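ABC transporter, substrate-binding protein (PDB 5G5Y) binds short- and long-chain fructooligosaccharides such as kestose, nystose and inulin, as the solute-binding component of the FusABC-MsmK importer. Local coordinates at residues S15-L25 against H35-S43; L58-D69 against R307-K317. All blocks are in the same frame, centred on the assembly; numbering follows the deposited sequence.

Contact 1. Residues S15-L25 against H35-S43; sequences SPKDPNEKLIL and HIDWTNYQS. With ZN (zinc ion), chain F; ZN (zinc ion), chain L.
Pro19 lies on one face of the Trp38 indole. Its CB sits 3.6 Å from the centroid of the five-membered ring, only 5° off the normal, a CH-pi contact. Ile36 CG2, of the same strand, lies over the opposite face. Asn20 meets the ring at its edge: Trp38 NE1 donates to Asn20 OD1 at 2.9 Å, from above the amide carbonyl plane. The same amide uses its other end on the strand backbone. Asn20 ND2 donates to Ile36 O at 2.9 Å, nearly in line with that carbonyl. Leu25 CD1 touches Trp38 CZ2 on the benzo side.

Further along, Asn40 and Gln42 bond to backbone carbonyls of the loop. Asn40 has CG anti to its N (chi1 -177°), and its ND2 donates almost straight to Lys17 O at 2.9 Å. Gln42 NE2 donates to Ser15 O at 3.0 Å. Its OE1 accepts from Lys17 NZ at 2.7 Å, reached by a lysine chain bent at three torsions.

An Asx turn, Asp18 OD1 to Asn20 N, shapes the loop beside the tryptophan. Ser11 holds Asn40 OD1, and Ser12 O takes the Ser15 hydroxyl. His35 binds a zinc ion with Glu29. The loop belongs to a beta-alpha-beta unit, between strand 3-10 and helix 23-32. Both amides, of Asn20 and Gln42, donate and accept across the contact, which should fix their rotation.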
loop_
_atom_site.group_PDB
_atom_site.type_symbol
_atom_site.label_atom_id
_atom_site.label_comp_id
_atom_site.label_asym_id
_atom_site.label_seq_id
_atom_site.Cartn_x
_atom_site.Cartn_y
_atom_site.Cartn_z
ATOM N N SER A 15 7.689 22.157 -0.738
ATOM C CA SER A 15 8.465 22.368 -1.981
ATOM C C SER A 15 8.242 23.772 -2.541
ATOM O O SER A 15 7.289 24.433 -2.171
ATOM C CB SER A 15 8.085 21.309 -3.011
ATOM O OG SER A 15 6.750 21.464 -3.395
ATOM N N PRO A 16 9.093 24.221 -3.473
ATOM C CA PRO A 16 8.952 25.579 -3.999
ATOM C C PRO A 16 7.665 25.823 -4.759
ATOM O O PRO A 16 7.148 24.914 -5.400
ATOM C CB PRO A 16 10.162 25.729 -4.937
ATOM C CG PRO A 16 11.103 24.680 -4.527
ATOM C CD PRO A 16 10.293 23.548 -3.997
ATOM N N LYS A 17 7.138 27.048 -4.710
ATOM C CA LYS A 17 5.898 27.355 -5.452
ATOM C C LYS A 17 6.051 27.098 -6.962
ATOM O O LYS A 17 5.109 26.651 -7.611
ATOM C CB LYS A 17 5.450 28.799 -5.252
ATOM C CG LYS A 17 5.249 29.236 -3.811
ATOM C CD LYS A 17 3.986 28.704 -3.168
ATOM C CE LYS A 17 4.181 28.449 -1.666
ATOM N NZ LYS A 17 4.719 27.084 -1.363
ATOM N N ASP A 18 7.218 27.435 -7.505
ATOM C CA ASP A 18 7.561 27.109 -8.883
ATOM C C ASP A 18 8.376 25.816 -8.878
ATOM O O ASP A 18 9.494 25.813 -8.417
ATOM C CB ASP A 18 8.364 28.243 -9.517
ATOM C CG ASP A 18 8.712 27.986 -10.989
ATOM O OD1 ASP A 18 8.331 26.920 -11.574
ATOM O OD2 ASP A 18 9.385 28.875 -11.581
ATOM N N PRO A 19 7.822 24.721 -9.434
ATOM C CA PRO A 19 8.587 23.470 -9.500
ATOM C C PRO A 19 9.941 23.565 -10.229
ATOM O O PRO A 19 10.829 22.752 -9.960
ATOM C CB PRO A 19 7.672 22.542 -10.276
ATOM C CG PRO A 19 6.313 23.037 -10.006
ATOM C CD PRO A 19 6.469 24.544 -9.976
ATOM N N ASN A 20 10.081 24.500 -11.156
ATOM C CA ASN A 20 11.362 24.676 -11.837
ATOM C C ASN A 20 12.514 25.110 -10.914
ATOM O O ASN A 20 13.645 25.116 -11.350
ATOM C CB ASN A 20 11.246 25.637 -13.003
ATOM C CG ASN A 20 10.430 25.079 -14.152
ATOM O OD1 ASN A 20 10.450 23.862 -14.435
ATOM N ND2 ASN A 20 9.724 25.951 -14.837
ATOM N N GLU A 21 12.231 25.473 -9.667
ATOM C CA GLU A 21 13.266 25.693 -8.653
ATOM C C GLU A 21 13.833 24.380 -8.038
ATOM O O GLU A 21 14.761 24.431 -7.244
ATOM C CB GLU A 21 12.731 26.612 -7.546
ATOM C CG GLU A 21 12.405 28.003 -8.070
ATOM C CD GLU A 21 11.878 28.943 -6.993
ATOM O OE1 GLU A 21 11.970 28.600 -5.803
ATOM O OE2 GLU A 21 11.351 30.023 -7.353
ATOM N N LYS A 22 13.246 23.229 -8.373
ATOM C CA LYS A 22 13.793 21.915 -8.014
ATOM C C LYS A 22 14.952 21.531 -8.935
ATOM O O LYS A 22 14.870 21.691 -10.142
ATOM C CB LYS A 22 12.717 20.838 -8.120
ATOM C CG LYS A 22 11.650 20.972 -7.081
ATOM C CD LYS A 22 10.673 19.796 -7.066
ATOM C CE LYS A 22 9.685 19.956 -5.939
ATOM N NZ LYS A 22 8.566 18.959 -5.902
ATOM N N LEU A 23 16.030 21.034 -8.331
ATOM C CA LEU A 23 17.224 20.596 -9.059
ATOM C C LEU A 23 16.922 19.520 -10.128
ATOM O O LEU A 23 17.455 19.567 -11.277
ATOM C CB LEU A 23 18.313 20.175 -8.064
ATOM C CG LEU A 23 19.666 19.796 -8.623
ATOM C CD1 LEU A 23 20.249 20.837 -9.592
ATOM C CD2 LEU A 23 20.636 19.557 -7.472
ATOM N N ILE A 24 16.052 18.569 -9.791
ATOM C CA ILE A 24 15.649 17.559 -10.785
ATOM C C ILE A 24 15.082 18.210 -12.046
ATOM O O ILE A 24 15.415 17.822 -13.177
ATOM C CB ILE A 24 14.647 16.527 -10.176
ATOM C CG1 ILE A 24 15.377 15.543 -9.236
ATOM C CG2 ILE A 24 13.971 15.730 -11.259
ATOM C CD1 ILE A 24 14.431 14.678 -8.402
ATOM N N LEU A 25 14.206 19.189 -11.901
ATOM C CA LEU A 25 13.573 19.746 -13.089
ATOM C C LEU A 25 14.494 20.702 -13.880
ATOM O O LEU A 25 14.326 20.874 -15.081
ATOM C CB LEU A 25 12.265 20.401 -12.714
ATOM C CG LEU A 25 11.282 19.341 -12.187
ATOM C CD1 LEU A 25 10.090 20.037 -11.582
ATOM C CD2 LEU A 25 10.838 18.402 -13.308
ATOM N N HIS A 35 10.806 23.513 -21.730
ATOM C CA HIS A 35 10.495 24.342 -20.567
ATOM C C HIS A 35 9.067 24.047 -20.170
ATOM O O HIS A 35 8.187 24.196 -20.990
ATOM C CB HIS A 35 10.602 25.832 -20.901
ATOM C CG HIS A 35 10.230 26.702 -19.752
ATOM N ND1 HIS A 35 11.126 27.034 -18.771
ATOM C CD2 HIS A 35 9.035 27.202 -19.357
ATOM C CE1 HIS A 35 10.517 27.738 -17.837
ATOM N NE2 HIS A 35 9.247 27.852 -18.171
ATOM N N ILE A 36 8.852 23.581 -18.948
ATOM C CA ILE A 36 7.520 23.374 -18.412
ATOM C C ILE A 36 7.058 24.615 -17.669
ATOM O O ILE A 36 7.738 25.099 -16.756
ATOM C CB ILE A 36 7.438 22.165 -17.457
ATOM C CG1 ILE A 36 8.013 20.903 -18.143
ATOM C CG2 ILE A 36 5.979 21.916 -17.048
ATOM C CD1 ILE A 36 7.302 20.530 -19.439
ATOM N N ASP A 37 5.907 25.110 -18.081
ATOM C CA ASP A 37 5.225 26.158 -17.377
ATOM C C ASP A 37 4.225 25.488 -16.430
ATOM O O ASP A 37 3.183 24.982 -16.873
ATOM C CB ASP A 37 4.510 27.117 -18.320
ATOM C CG ASP A 37 3.869 28.261 -17.562
ATOM O OD1 ASP A 37 4.334 28.533 -16.450
ATOM O OD2 ASP A 37 2.950 28.898 -18.070
ATOM N N TRP A 38 4.549 25.493 -15.144
ATOM C CA TRP A 38 3.767 24.723 -14.166
ATOM C C TRP A 38 2.613 25.495 -13.583
ATOM O O TRP A 38 2.768 26.687 -13.243
ATOM C CB TRP A 38 4.619 24.242 -12.996
ATOM C CG TRP A 38 5.761 23.400 -13.378
ATOM C CD1 TRP A 38 7.038 23.820 -13.642
ATOM C CD2 TRP A 38 5.758 21.976 -13.584
ATOM N NE1 TRP A 38 7.808 22.763 -13.983
ATOM C CE2 TRP A 38 7.063 21.615 -13.944
ATOM C CE3 TRP A 38 4.784 20.976 -13.481
ATOM C CZ2 TRP A 38 7.427 20.275 -14.241
ATOM C CZ3 TRP A 38 5.150 19.644 -13.780
ATOM C CH2 TRP A 38 6.455 19.320 -14.130
ATOM N N THR A 39 1.486 24.789 -13.405
ATOM C CA THR A 39 0.393 25.249 -12.545
ATOM C C THR A 39 0.468 24.320 -11.367
ATOM O O THR A 39 0.050 23.150 -11.474
ATOM C CB THR A 39 -0.984 25.174 -13.251
ATOM O OG1 THR A 39 -0.988 26.045 -14.374
ATOM C CG2 THR A 39 -2.127 25.592 -12.316
ATOM N N ASN A 40 1.021 24.808 -10.255
ATOM C CA ASN A 40 1.365 23.973 -9.144
ATOM C C ASN A 40 0.415 24.160 -7.969
ATOM O O ASN A 40 0.492 25.192 -7.278
ATOM C CB ASN A 40 2.787 24.298 -8.716
ATOM C CG ASN A 40 3.304 23.427 -7.602
ATOM O OD1 ASN A 40 2.827 22.313 -7.375
ATOM N ND2 ASN A 40 4.310 23.922 -6.902
ATOM N N TYR A 41 -0.443 23.163 -7.729
ATOM C CA TYR A 41 -1.368 23.203 -6.592
ATOM C C TYR A 41 -0.825 22.411 -5.423
ATOM O O TYR A 41 -0.617 21.199 -5.517
ATOM C CB TYR A 41 -2.737 22.716 -7.008
ATOM C CG TYR A 41 -3.387 23.536 -8.084
ATOM C CD1 TYR A 41 -3.413 24.948 -8.033
ATOM C CD2 TYR A 41 -4.050 22.913 -9.144
ATOM C CE1 TYR A 41 -4.038 25.683 -9.023
ATOM C CE2 TYR A 41 -4.674 23.622 -10.144
ATOM C CZ TYR A 41 -4.693 25.018 -10.081
ATOM O OH TYR A 41 -5.342 25.710 -11.100
ATOM N N GLN A 42 -0.573 23.105 -4.318
ATOM C CA GLN A 42 0.101 22.532 -3.183
ATOM C C GLN A 42 -0.842 22.156 -2.051
ATOM O O GLN A 42 -0.400 21.638 -1.047
ATOM C CB GLN A 42 1.199 23.485 -2.719
ATOM C CG GLN A 42 2.269 23.614 -3.796
ATOM C CD GLN A 42 3.500 24.348 -3.364
ATOM O OE1 GLN A 42 3.433 25.543 -3.158
ATOM N NE2 GLN A 42 4.639 23.674 -3.310
ATOM N N SER A 43 -2.132 22.404 -2.227
ATOM C CA SER A 43 -3.147 21.985 -1.270
ATOM C C SER A 43 -4.437 21.921 -2.061
ATOM O O SER A 43 -4.577 22.613 -3.074
ATOM C CB SER A 43 -3.260 23.009 -0.119
ATOM O OG SER A 43 -3.895 24.210 -0.580
HETATM ZN ZN ZN F . 13.169 27.219 -19.086
HETATM ZN ZN ZN L . 3.628 29.998 -15.146
HETATM O O HOH W 1 7.153 22.301 -6.302
HETATM O O HOH W 2 6.605 27.311 -13.796
HETATM O O HOH W 3 11.146 23.272 -17.041
HETATM O O HOH W 4 2.813 31.358 -16.584
HETATM O O HOH W 5 4.527 29.081 -13.167
HETATM O O HOH W 6 1.554 29.233 -15.058
HETATM O O HOH W 7 2.481 31.527 -13.655
HETATM O O HOH W 8 5.649 31.109 -14.774
#

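Contact 2. Residues L58-D69 against R307-K317; sequences LPDAIHNDGASD and RDKMVITSVNK
Thr313 OG1 stands between its own N and carbonyl carbon (chi1 68°), and from there it donates to Pro59 O at 2.6 Å, in the carbonyl plane. With chi1 at -171°, the Asn316 amide swings away from its own N and brings ND2 to Asp60 O at 2.9 Å; its OD1 is bonded to Asn318 N. Thr313 N donates to Asp60 O too, from the other face of its plane. Two donors thus grip one carbonyl where the type I turn 313-316 follows strand 310-312. Val315 CG2 packs on Leu58 CB beside it.

Strands 61-63 and 310-312 run antiparallel. Ile62 and Val311 form the hydrogen-bonded pair and exchange both backbone bonds. Their side chains lie side by side. On the other sheet face, Met310 CE touches Ala61 CB, and its SD lies at the edge of the His63 ring, 3.9 Å from CD2. His63 ND1 is hydrogen-bonded to Thr9 OG1.

Past the strands, Asp308 OD2 accepts from Ala67 N at 3.2 Å. It also lies 2.7 Å from Asp65 OD2. Two carboxylate oxygens so close probably share a proton. Arg49 pairs with the other Asp65 oxygen. Arg307 grips Asp69 side-on in a salt bridge: NE reaches OD1 at 2.9 Å and NH2 reaches OD2 at 2.8 Å, while NH1 bonds to Leu108 O. A water joins Asn64 OD1, which also accepts from Gly382 N, to the amine of Lys309, a substrate-binding residue.

Lys309 and Met310 both face Phe119 in a classic beta bulge. Strand 3-10 flanks strand 61-63 on its other edge, with Phe7 against Ala61 and Met310. Helix 45-55 packs on Ile62, and Leu72 of helix 69-77 on Val311.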
loop_
_atom_site.group_PDB
_atom_site.type_symbol
_atom_site.label_atom_id
_atom_site.label_comp_id
_atom_site.label_asym_id
_atom_site.label_seq_id
_atom_site.Cartn_x
_atom_site.Cartn_y
_atom_site.Cartn_z
ATOM N N LEU A 58 -7.787 24.114 -19.383
ATOM C CA LEU A 58 -7.037 22.858 -19.367
ATOM C C LEU A 58 -5.568 23.123 -19.694
ATOM O O LEU A 58 -5.245 23.943 -20.570
ATOM C CB LEU A 58 -7.609 21.842 -20.356
ATOM C CG LEU A 58 -9.026 21.282 -20.090
ATOM C CD1 LEU A 58 -9.465 20.322 -21.189
ATOM C CD2 LEU A 58 -9.087 20.582 -18.748
ATOM N N PRO A 59 -4.659 22.412 -18.988
ATOM C CA PRO A 59 -3.252 22.435 -19.351
ATOM C C PRO A 59 -3.014 21.443 -20.497
ATOM O O PRO A 59 -3.947 20.792 -20.932
ATOM C CB PRO A 59 -2.585 21.949 -18.061
ATOM C CG PRO A 59 -3.532 20.963 -17.517
ATOM C CD PRO A 59 -4.901 21.539 -17.824
ATOM N N ASP A 60 -1.771 21.296 -20.932
ATOM C CA ASP A 60 -1.421 20.262 -21.941
ATOM C C ASP A 60 -1.480 18.848 -21.327
ATOM O O ASP A 60 -1.758 17.867 -22.029
ATOM C CB ASP A 60 -0.044 20.529 -22.509
ATOM C CG ASP A 60 0.001 21.760 -23.366
ATOM O OD1 ASP A 60 -0.923 21.894 -24.203
ATOM O OD2 ASP A 60 0.960 22.572 -23.208
ATOM N N ALA A 61 -1.228 18.767 -20.015
ATOM C CA ALA A 61 -1.227 17.503 -19.255
ATOM C C ALA A 61 -1.384 17.789 -17.779
ATOM O O ALA A 61 -1.102 18.905 -17.328
ATOM C CB ALA A 61 0.062 16.753 -19.475
ATOM N N ILE A 62 -1.856 16.786 -17.022
ATOM C CA ILE A 62 -1.978 16.899 -15.567
ATOM C C ILE A 62 -0.960 15.887 -15.025
ATOM O O ILE A 62 -1.100 14.688 -15.261
ATOM C CB ILE A 62 -3.400 16.575 -15.096
ATOM C CG1 ILE A 62 -4.413 17.517 -15.762
ATOM C CG2 ILE A 62 -3.498 16.647 -13.568
ATOM C CD1 ILE A 62 -5.869 17.138 -15.492
ATOM N N HIS A 63 0.056 16.404 -14.338
ATOM C CA HIS A 63 1.207 15.678 -13.820
ATOM C C HIS A 63 1.005 15.398 -12.334
ATOM O O HIS A 63 0.538 16.258 -11.592
ATOM C CB HIS A 63 2.426 16.524 -14.077
ATOM C CG HIS A 63 3.692 16.035 -13.482
ATOM N ND1 HIS A 63 4.087 16.382 -12.219
ATOM C CD2 HIS A 63 4.703 15.306 -14.006
ATOM C CE1 HIS A 63 5.273 15.856 -11.963
ATOM N NE2 HIS A 63 5.677 15.214 -13.040
ATOM N N ASN A 64 1.357 14.198 -11.905
ATOM C CA ASN A 64 1.232 13.793 -10.502
ATOM C C ASN A 64 -0.220 13.812 -10.052
ATOM O O ASN A 64 -0.549 14.174 -8.942
ATOM C CB ASN A 64 2.155 14.659 -9.611
ATOM C CG ASN A 64 2.637 13.941 -8.373
ATOM O OD1 ASN A 64 2.820 12.721 -8.380
ATOM N ND2 ASN A 64 2.903 14.698 -7.309
ATOM N N ASP A 65 -1.078 13.351 -10.938
ATOM C CA ASP A 65 -2.516 13.526 -10.843
ATOM C C ASP A 65 -3.276 12.691 -9.808
ATOM O O ASP A 65 -4.292 13.174 -9.254
ATOM C CB ASP A 65 -3.129 13.206 -12.211
ATOM C CG ASP A 65 -4.647 13.523 -12.282
ATOM O OD1 ASP A 65 -5.188 14.347 -11.454
ATOM O OD2 ASP A 65 -5.282 12.936 -13.176
ATOM N N GLY A 66 -2.889 11.437 -9.632
ATOM C CA GLY A 66 -3.608 10.523 -8.699
ATOM C C GLY A 66 -5.136 10.329 -8.795
ATOM O O GLY A 66 -5.774 10.051 -7.791
ATOM N N ALA A 67 -5.735 10.424 -9.970
ATOM C CA ALA A 67 -7.198 10.309 -10.075
ATOM C C ALA A 67 -7.716 8.886 -9.853
ATOM O O ALA A 67 -6.987 7.934 -10.091
ATOM C CB ALA A 67 -7.641 10.762 -11.426
ATOM N N SER A 68 -8.977 8.768 -9.431
ATOM C CA SER A 68 -9.656 7.480 -9.318
ATOM C C SER A 68 -10.051 6.922 -10.713
ATOM O O SER A 68 -10.105 7.659 -11.714
ATOM C CB SER A 68 -10.905 7.619 -8.447
ATOM O OG SER A 68 -11.924 8.284 -9.181
ATOM N N ASP A 69 -10.336 5.622 -10.762
ATOM C CA ASP A 69 -10.802 4.966 -11.982
ATOM C C ASP A 69 -12.097 5.585 -12.512
ATOM O O ASP A 69 -12.242 5.799 -13.712
ATOM C CB ASP A 69 -10.951 3.467 -11.760
ATOM C CG ASP A 69 -9.606 2.777 -11.588
ATOM O OD1 ASP A 69 -8.541 3.401 -11.903
ATOM O OD2 ASP A 69 -9.588 1.617 -11.130
ATOM N N ARG A 307 -2.498 3.761 -11.125
ATOM C CA ARG A 307 -2.796 3.764 -12.535
ATOM C C ARG A 307 -2.512 5.114 -13.214
ATOM O O ARG A 307 -2.080 5.144 -14.368
ATOM C CB ARG A 307 -4.279 3.417 -12.785
ATOM C CG ARG A 307 -4.462 2.596 -14.032
ATOM C CD ARG A 307 -5.877 2.098 -14.249
ATOM N NE ARG A 307 -6.566 1.641 -13.044
ATOM C CZ ARG A 307 -6.500 0.423 -12.507
ATOM N NH1 ARG A 307 -5.748 -0.528 -13.043
ATOM N NH2 ARG A 307 -7.213 0.168 -11.392
ATOM N N ASP A 308 -2.762 6.204 -12.486
ATOM C CA ASP A 308 -2.668 7.542 -13.037
ATOM C C ASP A 308 -1.804 8.488 -12.224
ATOM O O ASP A 308 -2.199 8.976 -11.157
ATOM C CB ASP A 308 -4.071 8.122 -13.204
ATOM C CG ASP A 308 -4.063 9.588 -13.513
ATOM O OD1 ASP A 308 -3.095 10.109 -14.165
ATOM O OD2 ASP A 308 -5.060 10.225 -13.109
ATOM N N LYS A 309 -0.613 8.737 -12.726
ATOM C CA LYS A 309 0.160 9.873 -12.309
ATOM C C LYS A 309 0.416 10.868 -13.438
ATOM O O LYS A 309 1.221 11.781 -13.260
ATOM C CB LYS A 309 1.469 9.429 -11.675
ATOM C CG LYS A 309 1.335 8.795 -10.326
ATOM C CD LYS A 309 0.724 9.663 -9.244
ATOM C CE LYS A 309 0.587 8.847 -7.977
ATOM N NZ LYS A 309 0.499 9.735 -6.809
ATOM N N MET A 310 -0.228 10.684 -14.586
ATOM C CA MET A 310 -0.213 11.685 -15.666
ATOM C C MET A 310 -1.246 11.339 -16.685
ATOM O O MET A 310 -1.336 10.192 -17.072
ATOM C CB MET A 310 1.123 11.738 -16.378
ATOM C CG MET A 310 1.305 12.949 -17.279
ATOM S SD MET A 310 2.920 13.654 -16.994
ATOM C CE MET A 310 2.969 14.985 -18.219
ATOM N N VAL A 311 -2.044 12.328 -17.096
ATOM C CA VAL A 311 -2.964 12.223 -18.217
ATOM C C VAL A 311 -2.665 13.356 -19.225
ATOM O O VAL A 311 -2.109 14.385 -18.874
ATOM C CB VAL A 311 -4.427 12.302 -17.796
ATOM C CG1 VAL A 311 -4.835 11.109 -16.938
ATOM C CG2 VAL A 311 -4.748 13.594 -17.054
ATOM N N ILE A 312 -3.032 13.139 -20.475
ATOM C CA ILE A 312 -2.819 14.121 -21.518
ATOM C C ILE A 312 -4.198 14.631 -21.923
ATOM O O ILE A 312 -5.115 13.829 -22.208
ATOM C CB ILE A 312 -2.086 13.493 -22.697
ATOM C CG1 ILE A 312 -0.644 13.141 -22.283
ATOM C CG2 ILE A 312 -2.127 14.448 -23.914
ATOM C CD1 ILE A 312 0.147 12.444 -23.391
ATOM N N THR A 313 -4.351 15.955 -21.971
ATOM C CA THR A 313 -5.665 16.534 -22.257
ATOM C C THR A 313 -5.941 16.649 -23.734
ATOM O O THR A 313 -5.017 16.639 -24.575
ATOM C CB THR A 313 -5.840 17.938 -21.679
ATOM O OG1 THR A 313 -4.966 18.821 -22.376
ATOM C CG2 THR A 313 -5.525 17.954 -20.221
ATOM N N SER A 314 -7.222 16.842 -24.035
ATOM C CA SER A 314 -7.662 17.057 -25.420
ATOM C C SER A 314 -7.210 18.364 -26.071
ATOM O O SER A 314 -7.431 18.508 -27.283
ATOM C CB SER A 314 -9.195 17.005 -25.495
ATOM O OG SER A 314 -9.720 18.057 -24.723
ATOM N N VAL A 315 -6.617 19.299 -25.307
ATOM C CA VAL A 315 -6.104 20.570 -25.869
ATOM C C VAL A 315 -4.636 20.538 -26.221
ATOM O O VAL A 315 -4.106 21.511 -26.731
ATOM C CB VAL A 315 -6.393 21.816 -24.980
ATOM C CG1 VAL A 315 -7.900 21.989 -24.767
ATOM C CG2 VAL A 315 -5.649 21.793 -23.651
ATOM N N ASN A 316 -3.961 19.427 -25.932
ATOM C CA ASN A 316 -2.553 19.309 -26.190
ATOM C C ASN A 316 -2.292 19.190 -27.695
ATOM O O ASN A 316 -2.842 18.301 -28.326
ATOM C CB ASN A 316 -2.045 18.058 -25.457
ATOM C CG ASN A 316 -0.559 17.945 -25.483
ATOM O OD1 ASN A 316 0.096 18.250 -26.513
ATOM N ND2 ASN A 316 0.009 17.510 -24.363
ATOM N N LYS A 317 -1.493 20.090 -28.256
ATOM C CA LYS A 317 -1.200 20.104 -29.697
ATOM C C LYS A 317 0.222 19.620 -29.999
ATOM O O LYS A 317 0.733 19.833 -31.108
ATOM C CB LYS A 317 -1.341 21.538 -30.263
ATOM C CG LYS A 317 -2.626 22.271 -29.916
ATOM C CD LYS A 317 -3.817 21.758 -30.709
ATOM C CE LYS A 317 -4.008 22.514 -32.022
ATOM N NZ LYS A 317 -5.203 22.027 -32.798
HETATM O O HOH W 9 -0.073 22.012 -26.851
HETATM O O HOH W 10 2.865 10.735 -6.713
HETATM O O HOH W 11 -4.256 6.654 -9.944
#

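How the contacts relate
Both contacts belong to one four-stranded mixed sheet, ordered 34-41, 3-10, 61-63, 310-312. Contact 1 lies at one outer strand and contact 2 at the other. Strand 3-10 runs between them. Their centres are 16 Å apart, yet they touch: Trp38 CZ3 comes within 3.8 Å of His63 ND1, and the two rings meet edge-to-face. In sequence contact 1 closes before contact 2 opens. Contact 1 is local, within a beta-alpha-beta unit. Contact 2 brings back the chain after more than 230 residues, so the sheet is completed by a distant segment. That return places Lys309 at the substrate site, and the side chains of Ser15 and Asn64 each lie about 7 Å from that of substrate-binding Glu379.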